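Long-range contacts in putative nucleoprotein (Infectious salmon anemia virus, PDB 4EWC), which encapsidates the negative-strand viral RNA, shielding it from nucleases and forming the ribonucleoprotein that serves as template for transcription and replication: residues E170-Q175 with K427-V432; N415-C420 with V497-R502; K421-A426 with L492-V497. All blocks are in the same frame, centred on the assembly; numbering follows the deposited sequence.

Contact 1: E170-Q175 with K427-V432; sequences EMSIWQ and KLKVGV
Two backbone hydrogen bonds pair Ser172 and Trp174 with Lys429. Lys429 N donates to Ser172 O at 2.8 Å, and Trp174 N donates to Lys429 O at 2.7 Å. Between them lies Ile173, whose CA-H points at Lys429 O. A second pair of bonds comes from a side chain. Gln175 bends at chi2 (85°), which turns its amide onto the backbone of Gly431. Gln175 NE2 donates to Gly431 O at 2.8 Å, with the acceptor close to the amide plane. Gln175 OE1 accepts from Gly431 N at 3.3 Å in a nearly straight bond (170°). Both polar ends of this buried amide are thus used on one residue.

The backbone pairing is a single beta bridge. It joins the turn before helix 174-188, where Ile173 is the N-cap residue, to strand 429-432. On its other side this strand pairs antiparallel with strand 488-491.

Apolar groups pack beside these bonds. Trp174 CB meets Val430 CG2 at 3.8 Å and Leu428 CD1 at 4.1 Å. Helix 438-449 adds Cys444 and Val445 against the Trp174 side chain. The one lysine bond is weak: Lys429 NZ to Ser172 OG, 3.4 Å. Ser172 OG is also hydrogen-bonded to Gly169 O.

Contact 2: N415-C420 with V497-R502; sequences NGEDAC and VRYEAR
The Tyr499 ring lies against the backbone that leads into helix 417-425, with Glu417 over one face and Gly416 beside the root of the ring at CB. Glu417 N sits 3.5 Å above the plane of the Tyr499 ring, offset toward the rim. Glu417 CA covers the same region, 3.4 Å from Tyr499 CE2. Gly416 CA packs 3.6 Å from Tyr499 CB, at the base of the side chain. Tyr499 CG stands between its own backbone N and carbonyl carbon (chi1 73°), and this raises the ring toward the helix start.

The Glu417 side chain runs alongside the tyrosine and points the same way. Its carboxylate is turned steeply against the ring, the two planes 79° apart. Glu417 OE2 ends 3.2 Å from Tyr499 OH. Asn415 crosses the ring obliquely near CE1, its amide tilted 29° from the ring plane. Cys420 SG approaches the edge of the Tyr499 ring, 5.3 Å from the centroid, in a sulfur-aromatic contact. Cys420 CB also packs on Val497 CG1.

Asn415 OD1 accepts from Glu417 N at 3.0 Å, which makes an Asx turn. Gly416 is the N-cap residue. This helix start rests on Tyr499 of strand 499-500, within this chain an outer strand of the three-stranded antiparallel sheet with 568-574 and 577-583.

Two waters bridge the segments. One accepts from Gly416 N and donates to Glu500 O. The other accepts from Arg502 N and, weakly, from Asn415 ND2. Arg502 NE is hydrogen-bonded to Lys414 O. The CB of Glu500 is directed away from 415-420, and its OE1 is hydrogen-bonded to Ser521 OG of the second subunit.

Contact 3: K421-A426 with L492-V497; sequences KICREA and LRLSNV
Cys423 is the first residue of 421-426 to meet the loop 492-497. Its SG touches Leu494 CD1 at 3.9 Å, while its CB lies 4.0 Å from Val497 CG1. With chi1 at -77° the sulfur swings beside the backbone N, and in that position it meets the Leu494 methyl. Leu494 CB rests against Cys423 O at 3.9 Å. Met449 of helix 438-449 adds to this apolar patch by touching both Cys423 and Val497.

Arg424 follows, and its CA comes 4.5 Å from that of Ser495. The aliphatic part of the arginine passes over the loop backbone, with Arg424 CG 3.8 Å from Leu494 O. The chain runs extended from CG to NE, long enough to bring the guanidinium to Val497. There one face of the Arg424 guanidinium lies over Val497 CG1, which is 3.8 Å from the plane and toward the rim of the group. Arg424 NH2 donates to Val497 O in a weak hydrogen bond of 3.4 Å. Glu575 forms a long, weak ion pair with NE.

At Ala426, just past the helix end, a water donates to both Ala426 O and Leu492 O. It joins the end of 421-426 to the start of 492-497.

The helix thus meets the loop between strands 488-491 and 499-500 through Cys423 packing on Leu494 and Val497 and through Arg424 lying along it. Direct polar bonding is limited to one weak arginine bond, with a water bridge beside it.

From the N terminus, the chain first supplies 170-175, at the start of helix 174-188. Contact 1 closes a loop of some 250 residues when strand 429-432 arrives. Before that strand comes helix 417-425, which gives its start to contact 2 and its end to contact 3. After strand 488-491, the loop 492-497 closes contact 3, and 497-502 then closes contact 2 around it. Contact 3 is therefore nested within contact 2, and the two share Val497. Contact 1 crosses both. It touches contact 3 where Leu428 O and Leu492 N probably hydrogen-bond. Contact 1 ties helix 174-188 to strand 429-432; contacts 2 and 3 tie helix 417-425 to strand 499-500 and the loop before it.

Contact 1: E170-Q175 with K427-V432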
loop_
_atom_site.group_PDB
_atom_site.type_symbol
_atom_site.label_atom_id
_atom_site.label_comp_id
_atom_site.label_asym_id
_atom_site.label_seq_id
_atom_site.Cartn_x
_atom_site.Cartn_y
_atom_site.Cartn_z
ATOM N N GLU A 170 -35.307 9.402 0.037
ATOM C CA GLU A 170 -35.049 8.040 -0.393
ATOM C C GLU A 170 -34.159 7.986 -1.647
ATOM O O GLU A 170 -33.230 7.175 -1.723
ATOM C CB GLU A 170 -36.367 7.288 -0.609
ATOM C CG GLU A 170 -37.036 6.928 0.704
ATOM C CD GLU A 170 -38.452 6.361 0.585
ATOM O OE1 GLU A 170 -39.182 6.695 -0.377
ATOM O OE2 GLU A 170 -38.832 5.580 1.488
HETATM N N MSE A 171 -34.427 8.860 -2.612
HETATM C CA MSE A 171 -33.621 8.885 -3.813
HETATM C C MSE A 171 -32.196 9.388 -3.552
HETATM O O MSE A 171 -31.312 9.210 -4.380
HETATM C CB MSE A 171 -34.301 9.688 -4.918
HETATM C CG MSE A 171 -35.229 8.850 -5.773
HETATM SE SE MSE A 171 -36.492 9.806 -7.017
HETATM C CE MSE A 171 -35.201 11.018 -7.879
ATOM N N SER A 172 -31.962 10.014 -2.406
ATOM C CA SER A 172 -30.612 10.474 -2.073
ATOM C C SER A 172 -29.791 9.368 -1.379
ATOM O O SER A 172 -28.598 9.530 -1.100
ATOM C CB SER A 172 -30.649 11.765 -1.224
ATOM O OG SER A 172 -31.234 11.538 0.039
ATOM N N ILE A 173 -30.440 8.242 -1.119
ATOM C CA ILE A 173 -29.770 7.118 -0.493
ATOM C C ILE A 173 -29.101 6.222 -1.527
ATOM O O ILE A 173 -29.747 5.717 -2.456
ATOM C CB ILE A 173 -30.733 6.300 0.366
ATOM C CG1 ILE A 173 -31.272 7.175 1.491
ATOM C CG2 ILE A 173 -30.029 5.068 0.939
ATOM C CD1 ILE A 173 -32.507 6.616 2.192
ATOM N N TRP A 174 -27.799 6.032 -1.336
ATOM C CA TRP A 174 -26.942 5.276 -2.247
ATOM C C TRP A 174 -27.551 3.979 -2.775
ATOM O O TRP A 174 -27.679 3.795 -3.986
ATOM C CB TRP A 174 -25.607 4.983 -1.574
ATOM C CG TRP A 174 -24.724 4.261 -2.460
ATOM C CD1 TRP A 174 -24.012 4.777 -3.488
ATOM C CD2 TRP A 174 -24.462 2.853 -2.442
ATOM N NE1 TRP A 174 -23.306 3.782 -4.117
ATOM C CE2 TRP A 174 -23.566 2.590 -3.494
ATOM C CE3 TRP A 174 -24.893 1.793 -1.634
ATOM C CZ2 TRP A 174 -23.081 1.304 -3.758
ATOM C CZ3 TRP A 174 -24.423 0.532 -1.908
ATOM C CH2 TRP A 174 -23.517 0.299 -2.961
ATOM N N GLN A 175 -27.941 3.104 -1.853
ATOM C CA GLN A 175 -28.569 1.832 -2.203
ATOM C C GLN A 175 -29.682 2.011 -3.208
ATOM O O GLN A 175 -29.896 1.140 -4.050
ATOM C CB GLN A 175 -29.147 1.120 -0.966
ATOM C CG GLN A 175 -28.149 0.417 -0.078
ATOM C CD GLN A 175 -27.524 1.359 0.922
ATOM O OE1 GLN A 175 -27.656 2.585 0.809
ATOM N NE2 GLN A 175 -26.847 0.796 1.922
ATOM N N LYS A 427 -24.952 15.919 -2.077
ATOM C CA LYS A 427 -24.954 15.499 -0.698
ATOM C C LYS A 427 -25.584 14.112 -0.623
ATOM O O LYS A 427 -26.706 13.944 -0.142
ATOM C CB LYS A 427 -25.698 16.510 0.171
ATOM C CG LYS A 427 -24.907 17.802 0.422
ATOM C CD LYS A 427 -25.774 18.906 1.045
ATOM C CE LYS A 427 -24.956 20.158 1.390
ATOM N NZ LYS A 427 -24.230 20.744 0.219
ATOM N N LEU A 428 -24.837 13.125 -1.123
ATOM C CA LEU A 428 -25.237 11.730 -1.107
ATOM C C LEU A 428 -25.438 11.239 0.317
ATOM O O LEU A 428 -24.758 11.681 1.252
ATOM C CB LEU A 428 -24.163 10.877 -1.806
ATOM C CG LEU A 428 -24.361 9.352 -1.784
ATOM C CD1 LEU A 428 -25.653 8.961 -2.494
ATOM C CD2 LEU A 428 -23.181 8.638 -2.385
ATOM N N LYS A 429 -26.387 10.332 0.482
ATOM C CA LYS A 429 -26.575 9.683 1.767
ATOM C C LYS A 429 -26.530 8.169 1.590
ATOM O O LYS A 429 -26.688 7.648 0.484
ATOM C CB LYS A 429 -27.884 10.132 2.413
ATOM C CG LYS A 429 -27.882 11.604 2.747
ATOM C CD LYS A 429 -28.873 11.946 3.813
ATOM C CE LYS A 429 -29.303 13.394 3.692
ATOM N NZ LYS A 429 -30.158 13.608 2.470
ATOM N N VAL A 430 -26.284 7.459 2.676
ATOM C CA VAL A 430 -26.159 6.017 2.581
ATOM C C VAL A 430 -26.722 5.348 3.834
ATOM O O VAL A 430 -26.749 5.947 4.903
ATOM C CB VAL A 430 -24.681 5.598 2.310
ATOM C CG1 VAL A 430 -23.785 5.987 3.478
ATOM C CG2 VAL A 430 -24.576 4.121 1.993
ATOM N N GLY A 431 -27.215 4.127 3.676
ATOM C CA GLY A 431 -27.624 3.322 4.800
ATOM C C GLY A 431 -26.470 2.445 5.233
ATOM O O GLY A 431 -25.885 1.748 4.402
ATOM N N VAL A 432 -26.126 2.482 6.518
ATOM C CA VAL A 432 -24.999 1.700 7.006
ATOM C C VAL A 432 -25.337 0.956 8.297
ATOM O O VAL A 432 -26.292 1.294 8.991
ATOM C CB VAL A 432 -23.722 2.566 7.195
ATOM C CG1 VAL A 432 -23.156 3.011 5.848
ATOM C CG2 VAL A 432 -24.012 3.766 8.063
#

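Contact 2: N415-C420 with V497-R502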
loop_
_atom_site.group_PDB
_atom_site.type_symbol
_atom_site.label_atom_id
_atom_site.label_comp_id
_atom_site.label_asym_id
_atom_site.label_seq_id
_atom_site.Cartn_x
_atom_site.Cartn_y
_atom_site.Cartn_z
ATOM N N ASN A 415 -11.438 10.849 -18.096
ATOM C CA ASN A 415 -10.986 10.648 -16.728
ATOM C C ASN A 415 -12.132 10.868 -15.741
ATOM O O ASN A 415 -13.289 10.965 -16.144
ATOM C CB ASN A 415 -9.774 11.520 -16.391
ATOM C CG ASN A 415 -10.026 13.007 -16.623
ATOM O OD1 ASN A 415 -11.067 13.553 -16.233
ATOM N ND2 ASN A 415 -9.062 13.673 -17.250
ATOM N N GLY A 416 -11.816 10.949 -14.454
ATOM C CA GLY A 416 -12.844 11.089 -13.438
ATOM C C GLY A 416 -13.099 12.490 -12.907
ATOM O O GLY A 416 -13.784 12.636 -11.898
ATOM N N GLU A 417 -12.565 13.506 -13.585
ATOM C CA GLU A 417 -12.709 14.900 -13.133
ATOM C C GLU A 417 -14.158 15.357 -12.940
ATOM O O GLU A 417 -14.519 15.856 -11.889
ATOM C CB GLU A 417 -12.006 15.879 -14.070
ATOM C CG GLU A 417 -12.099 17.316 -13.612
ATOM C CD GLU A 417 -11.241 18.261 -14.446
ATOM O OE1 GLU A 417 -11.774 18.870 -15.393
ATOM O OE2 GLU A 417 -10.038 18.402 -14.147
ATOM N N ASP A 418 -14.977 15.193 -13.960
ATOM C CA ASP A 418 -16.347 15.600 -13.866
ATOM C C ASP A 418 -17.077 14.746 -12.858
ATOM O O ASP A 418 -17.924 15.243 -12.114
ATOM C CB ASP A 418 -17.029 15.580 -15.238
ATOM C CG ASP A 418 -16.380 16.545 -16.218
ATOM O OD1 ASP A 418 -15.733 17.517 -15.769
ATOM O OD2 ASP A 418 -16.501 16.332 -17.442
ATOM N N ALA A 419 -16.754 13.467 -12.805
ATOM C CA ALA A 419 -17.333 12.611 -11.761
ATOM C C ALA A 419 -16.991 13.132 -10.369
ATOM O O ALA A 419 -17.854 13.167 -9.510
ATOM C CB ALA A 419 -16.909 11.167 -11.921
ATOM N N CYS A 420 -15.749 13.551 -10.142
ATOM C CA CYS A 420 -15.411 14.080 -8.823
ATOM C C CYS A 420 -16.119 15.430 -8.522
ATOM O O CYS A 420 -16.513 15.692 -7.379
ATOM C CB CYS A 420 -13.903 14.170 -8.610
ATOM S SG CYS A 420 -13.013 12.563 -8.677
ATOM N N VAL A 497 -12.477 13.445 -2.489
ATOM C CA VAL A 497 -12.459 12.418 -3.530
ATOM C C VAL A 497 -11.392 12.783 -4.587
ATOM O O VAL A 497 -10.981 13.929 -4.677
ATOM C CB VAL A 497 -13.851 12.294 -4.179
ATOM C CG1 VAL A 497 -14.045 13.386 -5.204
ATOM C CG2 VAL A 497 -14.057 10.938 -4.812
ATOM N N ARG A 498 -10.923 11.805 -5.357
ATOM C CA ARG A 498 -9.842 12.023 -6.331
ATOM C C ARG A 498 -9.904 11.101 -7.538
ATOM O O ARG A 498 -10.458 10.012 -7.467
ATOM C CB ARG A 498 -8.480 11.848 -5.670
ATOM C CG ARG A 498 -7.926 13.092 -5.021
ATOM C CD ARG A 498 -6.558 12.803 -4.502
ATOM N NE ARG A 498 -5.705 13.979 -4.540
ATOM C CZ ARG A 498 -4.444 14.000 -4.119
ATOM N NH1 ARG A 498 -3.892 12.889 -3.606
ATOM N NH2 ARG A 498 -3.742 15.136 -4.208
ATOM N N TYR A 499 -9.308 11.526 -8.645
ATOM C CA TYR A 499 -9.250 10.670 -9.837
ATOM C C TYR A 499 -7.814 10.505 -10.319
ATOM O O TYR A 499 -6.976 11.372 -10.095
ATOM C CB TYR A 499 -10.176 11.206 -10.958
ATOM C CG TYR A 499 -9.672 12.454 -11.642
ATOM C CD1 TYR A 499 -8.839 12.360 -12.739
ATOM C CD2 TYR A 499 -10.022 13.721 -11.186
ATOM C CE1 TYR A 499 -8.356 13.469 -13.362
ATOM C CE2 TYR A 499 -9.545 14.857 -11.809
ATOM C CZ TYR A 499 -8.708 14.722 -12.905
ATOM O OH TYR A 499 -8.208 15.824 -13.562
ATOM N N GLU A 500 -7.526 9.379 -10.957
ATOM C CA GLU A 500 -6.180 9.129 -11.480
ATOM C C GLU A 500 -5.939 9.877 -12.801
ATOM O O GLU A 500 -6.751 9.794 -13.727
ATOM C CB GLU A 500 -5.939 7.624 -11.682
ATOM C CG GLU A 500 -4.660 7.295 -12.461
ATOM C CD GLU A 500 -4.356 5.794 -12.543
ATOM O OE1 GLU A 500 -5.286 4.969 -12.643
ATOM O OE2 GLU A 500 -3.168 5.426 -12.506
ATOM N N ALA A 501 -4.830 10.610 -12.871
ATOM C CA ALA A 501 -4.445 11.260 -14.111
ATOM C C ALA A 501 -4.171 10.175 -15.124
ATOM O O ALA A 501 -3.588 9.157 -14.797
ATOM C CB ALA A 501 -3.210 12.127 -13.927
ATOM N N ARG A 502 -4.620 10.386 -16.347
ATOM C CA ARG A 502 -4.338 9.468 -17.411
ATOM C C ARG A 502 -2.891 9.700 -17.838
ATOM O O ARG A 502 -2.506 10.819 -18.141
ATOM C CB ARG A 502 -5.320 9.706 -18.556
ATOM C CG ARG A 502 -5.358 8.582 -19.550
ATOM C CD ARG A 502 -6.257 8.920 -20.706
ATOM N NE ARG A 502 -7.672 8.740 -20.406
ATOM C CZ ARG A 502 -8.299 7.565 -20.402
ATOM N NH1 ARG A 502 -7.640 6.436 -20.653
ATOM N NH2 ARG A 502 -9.595 7.516 -20.141
HETATM O O HOH W 1 -5.773 12.984 -17.479
HETATM O O HOH W 2 -9.431 9.312 -13.550
#

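Contact 3: K421-A426 with L492-V497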
loop_
_atom_site.group_PDB
_atom_site.type_symbol
_atom_site.label_atom_id
_atom_site.label_comp_id
_atom_site.label_asym_id
_atom_site.label_seq_id
_atom_site.Cartn_x
_atom_site.Cartn_y
_atom_site.Cartn_z
ATOM N N LYS A 421 -16.293 16.267 -9.541
ATOM C CA LYS A 421 -17.003 17.530 -9.382
ATOM C C LYS A 421 -18.419 17.310 -8.920
ATOM O O LYS A 421 -18.924 18.055 -8.082
ATOM C CB LYS A 421 -17.042 18.314 -10.677
ATOM C CG LYS A 421 -15.774 19.083 -10.978
ATOM C CD LYS A 421 -15.898 19.749 -12.329
ATOM C CE LYS A 421 -14.566 20.271 -12.841
ATOM N NZ LYS A 421 -14.743 20.818 -14.218
ATOM N N ILE A 422 -19.070 16.288 -9.462
ATOM C CA ILE A 422 -20.425 15.966 -9.024
ATOM C C ILE A 422 -20.401 15.410 -7.602
ATOM O O ILE A 422 -21.251 15.758 -6.771
ATOM C CB ILE A 422 -21.115 14.993 -9.989
ATOM C CG1 ILE A 422 -21.449 15.718 -11.286
ATOM C CG2 ILE A 422 -22.389 14.401 -9.366
ATOM C CD1 ILE A 422 -21.945 14.812 -12.360
ATOM N N CYS A 423 -19.403 14.566 -7.328
ATOM C CA CYS A 423 -19.212 13.987 -6.002
ATOM C C CYS A 423 -19.099 15.047 -4.926
ATOM O O CYS A 423 -19.819 14.994 -3.932
ATOM C CB CYS A 423 -17.959 13.111 -5.956
ATOM S SG CYS A 423 -18.117 11.466 -6.712
ATOM N N ARG A 424 -18.181 15.989 -5.108
ATOM C CA ARG A 424 -18.000 17.048 -4.124
ATOM C C ARG A 424 -19.278 17.879 -3.943
ATOM O O ARG A 424 -19.615 18.279 -2.822
ATOM C CB ARG A 424 -16.812 17.940 -4.488
ATOM C CG ARG A 424 -15.498 17.198 -4.599
ATOM C CD ARG A 424 -14.320 18.127 -4.825
ATOM N NE ARG A 424 -13.158 17.370 -5.254
ATOM C CZ ARG A 424 -12.848 17.141 -6.527
ATOM N NH1 ARG A 424 -13.608 17.630 -7.502
ATOM N NH2 ARG A 424 -11.766 16.427 -6.832
ATOM N N GLU A 425 -20.004 18.101 -5.040
ATOM C CA GLU A 425 -21.184 18.971 -5.031
ATOM C C GLU A 425 -22.409 18.386 -4.327
ATOM O O GLU A 425 -22.940 18.993 -3.397
ATOM C CB GLU A 425 -21.559 19.398 -6.453
ATOM C CG GLU A 425 -22.387 20.690 -6.533
ATOM C CD GLU A 425 -23.860 20.537 -6.110
ATOM O OE1 GLU A 425 -24.474 19.466 -6.375
ATOM O OE2 GLU A 425 -24.408 21.506 -5.526
ATOM N N ALA A 426 -22.879 17.227 -4.780
ATOM C CA ALA A 426 -24.077 16.636 -4.195
ATOM C C ALA A 426 -23.843 16.171 -2.756
ATOM O O ALA A 426 -22.707 16.058 -2.278
ATOM C CB ALA A 426 -24.603 15.497 -5.044
ATOM N N LEU A 492 -22.874 10.470 3.286
ATOM C CA LEU A 492 -21.719 9.943 2.581
ATOM C C LEU A 492 -20.984 11.092 1.914
ATOM O O LEU A 492 -21.117 11.311 0.714
ATOM C CB LEU A 492 -22.157 8.918 1.537
ATOM C CG LEU A 492 -21.091 8.052 0.862
ATOM C CD1 LEU A 492 -19.731 8.191 1.524
ATOM C CD2 LEU A 492 -21.530 6.599 0.830
ATOM N N ARG A 493 -20.217 11.833 2.706
ATOM C CA ARG A 493 -19.478 12.981 2.203
ATOM C C ARG A 493 -18.373 12.529 1.262
ATOM O O ARG A 493 -17.666 11.567 1.543
ATOM C CB ARG A 493 -18.894 13.792 3.360
ATOM N N LEU A 494 -18.230 13.229 0.142
ATOM C CA LEU A 494 -17.275 12.830 -0.874
ATOM C C LEU A 494 -16.472 14.009 -1.385
ATOM O O LEU A 494 -16.087 14.055 -2.551
ATOM C CB LEU A 494 -17.984 12.175 -2.058
ATOM C CG LEU A 494 -18.643 10.812 -1.902
ATOM C CD1 LEU A 494 -19.324 10.388 -3.210
ATOM C CD2 LEU A 494 -17.610 9.769 -1.476
ATOM N N SER A 495 -16.216 14.977 -0.521
ATOM C CA SER A 495 -15.158 15.932 -0.813
ATOM C C SER A 495 -13.870 15.153 -0.592
ATOM O O SER A 495 -13.902 14.017 -0.106
ATOM C CB SER A 495 -15.245 17.151 0.105
ATOM O OG SER A 495 -15.597 16.801 1.433
ATOM N N ASN A 496 -12.741 15.722 -0.976
ATOM C CA ASN A 496 -11.471 14.996 -0.895
ATOM C C ASN A 496 -11.392 13.749 -1.783
ATOM O O ASN A 496 -10.352 13.080 -1.831
ATOM C CB ASN A 496 -11.109 14.658 0.560
ATOM C CG ASN A 496 -11.341 15.833 1.492
ATOM O OD1 ASN A 496 -11.406 16.988 1.049
ATOM N ND2 ASN A 496 -11.474 15.550 2.783
ATOM N N VAL A 497 -12.477 13.445 -2.489
ATOM C CA VAL A 497 -12.459 12.418 -3.530
ATOM C C VAL A 497 -11.392 12.783 -4.587
ATOM O O VAL A 497 -10.981 13.929 -4.677
ATOM C CB VAL A 497 -13.851 12.294 -4.179
ATOM C CG1 VAL A 497 -14.045 13.386 -5.204
ATOM C CG2 VAL A 497 -14.057 10.938 -4.812
HETATM O O HOH W 3 -21.574 13.673 -0.945
#